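Local coordinates for probable protein phosphatase 2C 50 (Oryza sativa subsp. japonica, PDB 5ZCG) that probably removes phosphate groups from phosphoserine and phosphothreonine of target proteins, as a magnesium-dependent phosphatase of the PP2C family, at residues V68-Y71 with C72-R75; S214-I217 with G218-Y221; A292-A295 with A296-L300. The protein carries 5 engineered substitutions. All blocks are in the same frame, centred on the assembly; numbering follows the deposited sequence.

Contact 1: residues V68-Y71 with C72-R75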
loop_
_atom_site.group_PDB
_atom_site.type_symbol
_atom_site.label_atom_id
_atom_site.label_comp_id
_atom_site.label_asym_id
_atom_site.label_seq_id
_atom_site.Cartn_x
_atom_site.Cartn_y
_atom_site.Cartn_z
ATOM N N VAL A 68 -4.524 7.319 -0.402
ATOM C CA VAL A 68 -3.452 7.254 0.590
ATOM C C VAL A 68 -2.120 7.681 -0.018
ATOM O O VAL A 68 -1.322 8.362 0.632
ATOM C CB VAL A 68 -3.381 5.851 1.221
ATOM C CG1 VAL A 68 -2.201 5.745 2.185
ATOM C CG2 VAL A 68 -4.681 5.534 1.946
ATOM N N ALA A 69 -1.866 7.322 -1.277
ATOM C CA ALA A 69 -0.655 7.805 -1.939
ATOM C C ALA A 69 -0.644 9.330 -2.038
ATOM O O ALA A 69 0.389 9.971 -1.801
ATOM C CB ALA A 69 -0.527 7.171 -3.325
ATOM N N ASN A 70 -1.789 9.928 -2.379
ATOM C CA ASN A 70 -1.876 11.384 -2.459
ATOM C C ASN A 70 -1.746 12.022 -1.086
ATOM O O ASN A 70 -1.099 13.073 -0.937
ATOM C CB ASN A 70 -3.198 11.796 -3.107
ATOM C CG ASN A 70 -3.237 11.489 -4.588
ATOM O OD1 ASN A 70 -2.202 11.268 -5.212
ATOM N ND2 ASN A 70 -4.435 11.469 -5.156
ATOM N N TYR A 71 -2.352 11.403 -0.071
ATOM C CA TYR A 71 -2.199 11.917 1.283
ATOM C C TYR A 71 -0.738 11.881 1.712
ATOM O O TYR A 71 -0.255 12.810 2.368
ATOM C CB TYR A 71 -3.068 11.121 2.258
ATOM C CG TYR A 71 -3.170 11.784 3.610
ATOM C CD1 TYR A 71 -4.073 12.816 3.832
ATOM C CD2 TYR A 71 -2.345 11.396 4.657
ATOM C CE1 TYR A 71 -4.158 13.434 5.059
ATOM C CE2 TYR A 71 -2.423 12.013 5.897
ATOM C CZ TYR A 71 -3.336 13.027 6.088
ATOM O OH TYR A 71 -3.416 13.642 7.309
ATOM N N CYS A 72 -0.014 10.821 1.344
ATOM C CA CYS A 72 1.405 10.759 1.675
ATOM C C CYS A 72 2.166 11.874 0.975
ATOM O O CYS A 72 2.958 12.588 1.606
ATOM C CB CYS A 72 1.977 9.395 1.305
ATOM S SG CYS A 72 1.474 8.061 2.414
ATOM N N ARG A 73 1.895 12.061 -0.325
ATOM C CA ARG A 73 2.524 13.140 -1.082
ATOM C C ARG A 73 2.321 14.493 -0.409
ATOM O O ARG A 73 3.224 15.335 -0.408
ATOM C CB ARG A 73 1.978 13.176 -2.514
ATOM C CG ARG A 73 2.341 14.444 -3.279
ATOM C CD ARG A 73 1.555 14.592 -4.582
ATOM N NE ARG A 73 0.157 14.935 -4.349
ATOM C CZ ARG A 73 -0.861 14.470 -5.069
ATOM N NH1 ARG A 73 -0.643 13.636 -6.079
ATOM N NH2 ARG A 73 -2.100 14.843 -4.778
ATOM N N GLU A 74 1.135 14.726 0.155
ATOM C CA GLU A 74 0.853 16.029 0.750
ATOM C C GLU A 74 1.304 16.159 2.203
ATOM O O GLU A 74 1.552 17.282 2.658
ATOM C CB GLU A 74 -0.648 16.340 0.664
ATOM C CG GLU A 74 -1.209 16.295 -0.753
ATOM C CD GLU A 74 -0.919 17.562 -1.544
ATOM O OE1 GLU A 74 -1.305 17.627 -2.730
ATOM O OE2 GLU A 74 -0.305 18.493 -0.980
ATOM N N ARG A 75 1.433 15.055 2.939
ATOM C CA ARG A 75 1.605 15.131 4.387
ATOM C C ARG A 75 2.956 14.668 4.913
ATOM O O ARG A 75 3.363 15.132 5.985
ATOM C CB ARG A 75 0.514 14.318 5.094
ATOM C CG ARG A 75 -0.780 15.086 5.295
ATOM C CD ARG A 75 -0.566 16.331 6.140
ATOM N NE ARG A 75 -0.461 16.024 7.561
ATOM C CZ ARG A 75 -0.368 16.945 8.514
ATOM N NH1 ARG A 75 -0.366 18.231 8.191
ATOM N NH2 ARG A 75 -0.278 16.585 9.789
#
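Tyr71 and Arg75, one helical turn apart, run side by side in the same direction, and the methylene CG of Arg75 rests on one face of the tyrosine ring. This CH-pi contact places Arg75 CG 3.7 Å from the centroid of the Tyr71 ring, displaced toward the rim, with its shortest approach at Tyr71 CZ (3.4 Å). With chi1 of Arg75 at -85°, CG comes over the ring; bends at chi2 and chi3 then carry the guanidinium on past the hydroxyl. There Glu117 of helix 99-118 takes up both polar ends, one carboxylate oxygen accepting Tyr71 OH and the other forming a salt bridge with Arg75 NH2. With an alanine at Tyr71, the Arg75 methylenes would probably lose the ring they lie on, and Glu117 the tyrosine hydroxyl. On another side of the helix the guanidinium of Arg73 has the CA and CB of Asn70 over one face; Arg73 NH1 comes within 3.0 Å of Asn70 OD1, but at an angle too poor for a hydrogen bond. A weak salt bridge, Arg73 NE to Glu74 OE1 at 3.5 Å, meets the guanidinium at its edge. Beneath these groups, regular helical bonds such as Arg73 N to Ala69 O (3.0 Å) set the spacing, although Arg75 N to Tyr71 O is weak. Turned inward, Val68 CG1 packs against Cys72 SG at 4.3 Å. Helix 67-91 thus lies on one sheet of the PP2C fold: Ala69, Cys72 and Arg73 touch Phe60 of strand 53-63, Ala69, Asn70 and Arg73 also reach Ala19 of strand 18-28, and Val68 and Tyr71 pack on Val118 of helix 99-118.

Contact 2: residues S214-I217 with G218-Y221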
loop_
_atom_site.group_PDB
_atom_site.type_symbol
_atom_site.label_atom_id
_atom_site.label_comp_id
_atom_site.label_asym_id
_atom_site.label_seq_id
_atom_site.Cartn_x
_atom_site.Cartn_y
_atom_site.Cartn_z
ATOM N N SER A 214 4.587 -6.606 2.933
ATOM C CA SER A 214 4.454 -6.811 4.369
ATOM C C SER A 214 4.387 -5.507 5.154
ATOM O O SER A 214 4.071 -5.537 6.349
ATOM C CB SER A 214 5.616 -7.667 4.888
ATOM O OG SER A 214 6.855 -7.213 4.382
ATOM N N ARG A 215 4.687 -4.373 4.523
ATOM C CA ARG A 215 4.614 -3.074 5.173
ATOM C C ARG A 215 4.014 -2.071 4.202
ATOM O O ARG A 215 4.253 -2.149 2.992
ATOM C CB ARG A 215 5.992 -2.581 5.640
ATOM C CG ARG A 215 6.766 -3.602 6.449
ATOM C CD ARG A 215 7.789 -2.959 7.355
ATOM N NE ARG A 215 8.699 -3.962 7.892
ATOM C CZ ARG A 215 9.778 -3.686 8.613
ATOM N NH1 ARG A 215 10.088 -2.423 8.888
ATOM N NH2 ARG A 215 10.548 -4.671 9.056
ATOM N N SER A 216 3.241 -1.136 4.741
ATOM C CA SER A 216 2.641 -0.062 3.959
ATOM C C SER A 216 2.082 0.976 4.921
ATOM O O SER A 216 2.050 0.771 6.138
ATOM C CB SER A 216 1.539 -0.582 3.028
ATOM O OG SER A 216 0.267 -0.448 3.634
ATOM N N ILE A 217 1.652 2.099 4.356
ATOM C CA ILE A 217 0.869 3.103 5.064
ATOM C C ILE A 217 -0.593 2.883 4.704
ATOM O O ILE A 217 -0.934 2.770 3.523
ATOM C CB ILE A 217 1.321 4.529 4.699
ATOM C CG1 ILE A 217 2.770 4.758 5.140
ATOM C CG2 ILE A 217 0.385 5.565 5.322
ATOM C CD1 ILE A 217 3.216 6.196 5.040
ATOM N N GLY A 218 -1.456 2.814 5.713
ATOM C CA GLY A 218 -2.857 2.522 5.472
ATOM C C GLY A 218 -3.139 1.047 5.670
ATOM O O GLY A 218 -2.513 0.420 6.528
ATOM N N ASP A 219 -4.054 0.478 4.882
ATOM C CA ASP A 219 -4.378 -0.951 4.947
ATOM C C ASP A 219 -4.681 -1.391 6.381
ATOM O O ASP A 219 -4.181 -2.413 6.859
ATOM C CB ASP A 219 -3.243 -1.799 4.366
ATOM C CG ASP A 219 -3.006 -1.537 2.892
ATOM O OD1 ASP A 219 -3.986 -1.532 2.123
ATOM O OD2 ASP A 219 -1.833 -1.339 2.505
ATOM N N ARG A 220 -5.506 -0.609 7.080
ATOM C CA ARG A 220 -5.788 -0.944 8.474
ATOM C C ARG A 220 -6.537 -2.262 8.624
ATOM O O ARG A 220 -6.560 -2.809 9.732
ATOM C CB ARG A 220 -6.565 0.182 9.162
ATOM C CG ARG A 220 -7.952 0.481 8.613
ATOM C CD ARG A 220 -8.478 1.786 9.215
ATOM N NE ARG A 220 -9.784 2.190 8.691
ATOM C CZ ARG A 220 -9.966 3.065 7.704
ATOM N NH1 ARG A 220 -8.926 3.635 7.105
ATOM N NH2 ARG A 220 -11.194 3.368 7.309
ATOM N N TYR A 221 -7.116 -2.807 7.546
ATOM C CA TYR A 221 -7.764 -4.108 7.661
ATOM C C TYR A 221 -6.767 -5.253 7.744
ATOM O O TYR A 221 -7.163 -6.365 8.106
ATOM C CB TYR A 221 -8.725 -4.339 6.491
ATOM C CG TYR A 221 -8.061 -4.747 5.190
ATOM C CD1 TYR A 221 -7.111 -3.935 4.581
ATOM C CD2 TYR A 221 -8.404 -5.935 4.556
ATOM C CE1 TYR A 221 -6.515 -4.302 3.387
ATOM C CE2 TYR A 221 -7.813 -6.309 3.362
ATOM C CZ TYR A 221 -6.872 -5.487 2.781
ATOM O OH TYR A 221 -6.279 -5.852 1.596
HETATM O O HOH W 1 -0.056 -0.112 7.768
#
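The carboxylate of Asp219 receives the hydroxyl of Ser216 on the anti side of OD2, 18° out of the carboxylate plane; the other oxygen, OD1, lies in the plane of the Tyr221 ring, at that ring's edge. The turn that brings these groups together belongs to the central beta sandwich of the PP2C fold, where the short strand 217-218 pairs antiparallel with strand 143-151. Ser216 OG donates to Asp219 OD2 across only 2.5 Å, a short bond between side chains three residues apart. The serine torsion, chi1 95°, is well away from a staggered value, consistent with a hydroxyl drawn over to the carboxylate. OD2 is gripped a second time, by NE2 of His63, which follows the magnesium-site residues Asp61 and Gly62. Asp219 is therefore likely to steady the His63 imidazole beside the metal site; its own side chain lies about 10 Å from a bound magnesium ion.

The backbone makes this geometry possible. Gly218 adopts backbone angles at which a beta carbon would be jammed against the carbonyl oxygen of Ile217, so the site calls for glycine. Asp219 follows in a left-handed helical conformation, and the chain bends so that the Asp219 side chain faces Ser216. Asp115 OD1 accepts the amide of Gly218, while Ile217 exchanges backbone bonding with Ser144 and Asp219 with Val142. Ile217 points to the other side and packs on Val68, Cys72 and Ile76 of helix 67-91. Further along, Tyr221 reaches an apolar side chain of the other protein chain. Across the mouth of the turn a water can donate to the carbonyl oxygens of Ser216 and Gly218, lying 2.8 Å from Ser216 O and equally near Gly218 O.

Contact 3: residues A292-A295 with A296-L300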
loop_
_atom_site.group_PDB
_atom_site.type_symbol
_atom_site.label_atom_id
_atom_site.label_comp_id
_atom_site.label_asym_id
_atom_site.label_seq_id
_atom_site.Cartn_x
_atom_site.Cartn_y
_atom_site.Cartn_z
ATOM N N ALA A 292 18.209 17.552 -17.757
ATOM C CA ALA A 292 18.969 16.309 -17.905
ATOM C C ALA A 292 18.386 15.199 -17.034
ATOM O O ALA A 292 18.174 14.068 -17.498
ATOM C CB ALA A 292 20.437 16.551 -17.555
ATOM N N ALA A 293 18.101 15.513 -15.770
ATOM C CA ALA A 293 17.495 14.529 -14.883
ATOM C C ALA A 293 16.076 14.189 -15.320
ATOM O O ALA A 293 15.635 13.041 -15.162
ATOM C CB ALA A 293 17.505 15.047 -13.443
ATOM N N GLN A 294 15.346 15.172 -15.858
ATOM C CA GLN A 294 14.016 14.898 -16.390
ATOM C C GLN A 294 14.085 13.948 -17.575
ATOM O O GLN A 294 13.246 13.052 -17.711
ATOM C CB GLN A 294 13.328 16.202 -16.800
ATOM C CG GLN A 294 11.887 16.015 -17.261
ATOM C CD GLN A 294 11.031 15.354 -16.199
ATOM O OE1 GLN A 294 10.990 15.801 -15.052
ATOM N NE2 GLN A 294 10.349 14.275 -16.575
ATOM N N ALA A 295 15.079 14.127 -18.446
ATOM C CA ALA A 295 15.240 13.215 -19.574
ATOM C C ALA A 295 15.611 11.818 -19.095
ATOM O O ALA A 295 15.151 10.820 -19.658
ATOM C CB ALA A 295 16.290 13.755 -20.550
ATOM N N ALA A 296 16.434 11.730 -18.044
ATOM C CA ALA A 296 16.764 10.423 -17.481
ATOM C C ALA A 296 15.522 9.728 -16.929
ATOM O O ALA A 296 15.298 8.533 -17.176
ATOM C CB ALA A 296 17.825 10.574 -16.391
ATOM N N ALA A 297 14.694 10.466 -16.188
ATOM C CA ALA A 297 13.483 9.878 -15.622
ATOM C C ALA A 297 12.493 9.486 -16.715
ATOM O O ALA A 297 11.862 8.425 -16.639
ATOM C CB ALA A 297 12.843 10.851 -14.630
ATOM N N ASP A 298 12.354 10.326 -17.744
ATOM C CA ASP A 298 11.485 10.002 -18.871
ATOM C C ASP A 298 11.965 8.750 -19.590
ATOM O O ASP A 298 11.156 7.900 -19.983
ATOM C CB ASP A 298 11.423 11.181 -19.844
ATOM C CG ASP A 298 10.400 12.223 -19.437
ATOM O OD1 ASP A 298 9.294 11.839 -18.999
ATOM O OD2 ASP A 298 10.703 13.428 -19.560
ATOM N N TYR A 299 13.279 8.625 -19.783
ATOM C CA TYR A 299 13.822 7.437 -20.429
ATOM C C TYR A 299 13.556 6.185 -19.602
ATOM O O TYR A 299 13.204 5.141 -20.154
ATOM C CB TYR A 299 15.319 7.618 -20.676
ATOM C CG TYR A 299 15.888 6.729 -21.760
ATOM C CD1 TYR A 299 16.158 5.393 -21.514
ATOM C CD2 TYR A 299 16.164 7.233 -23.027
ATOM C CE1 TYR A 299 16.682 4.578 -22.492
ATOM C CE2 TYR A 299 16.691 6.424 -24.015
ATOM C CZ TYR A 299 16.945 5.095 -23.741
ATOM O OH TYR A 299 17.465 4.273 -24.711
ATOM N N LEU A 300 13.721 6.264 -18.276
ATOM C CA LEU A 300 13.457 5.090 -17.440
ATOM C C LEU A 300 11.979 4.707 -17.489
ATOM O O LEU A 300 11.635 3.524 -17.595
ATOM C CB LEU A 300 13.899 5.350 -15.998
ATOM C CG LEU A 300 15.408 5.186 -15.762
ATOM C CD1 LEU A 300 15.808 5.627 -14.358
ATOM C CD2 LEU A 300 15.879 3.758 -16.037
#
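Gln294 NE2 donates to Asp298 OD2 across one turn of helix 291-306, at 3.1 Å and with a nearly straight N-H...O angle of 173°. The oxygen lies in the plane of the glutamine amide, yet the donor comes from above the carboxylate, whose plane stands 58° from that of the amide. Gln294 leaves the backbone with CG anti to its N, then bends at chi2 (58°), and this fold turns the amide along the helix toward Asp298. The opposite end of the amide is held too: OE1 accepts the backbone N of Cys6 on strand 3-9 and also bonds to Thr289 OG1. Main-chain bonds of the usual helical pattern run alongside, Asp298 N to Gln294 O (2.9 Å) among them.

Ala296 and Ala297 face the sheet, bearing on Val317 of strand 313-319, and Ala297 also meets Ala7 of strand 3-9, so the helix lies close on the sheet. Tyr299, on another flank, packs against Val263 and Gln267 of helix 257-274, and Ala292 against Trp271.

With a donor bond at NE2 and acceptor bonds at OE1, the Gln294 amide has its flip decided; the negative charge of Asp298 would probably polarise it further and strengthen its carbonyl as an acceptor for the edge strand.

How the contacts relate
The three contacts follow one another along the chain, and all belong to one PP2C fold. Contacts 1 and 2 are neighbours, their centres about 14 Å apart: they meet where Val68 CG1 comes 3.5 Å from Ile217 O, joining helix 67-91 to strand 217-218. Contact 3 is remote, about 24 Å from contact 1 and about 31 Å from contact 2 between centres, and lies opposite contact 2 across the chain's centre. Contact 1 lies in the helical layer over the six-stranded sheet, contact 2 at that sheet's short strand, and contact 3 in the helical layer over the five-stranded sheet; the Ala69 and Asp219 side chains are about 7 and 10 Å from a magnesium ion.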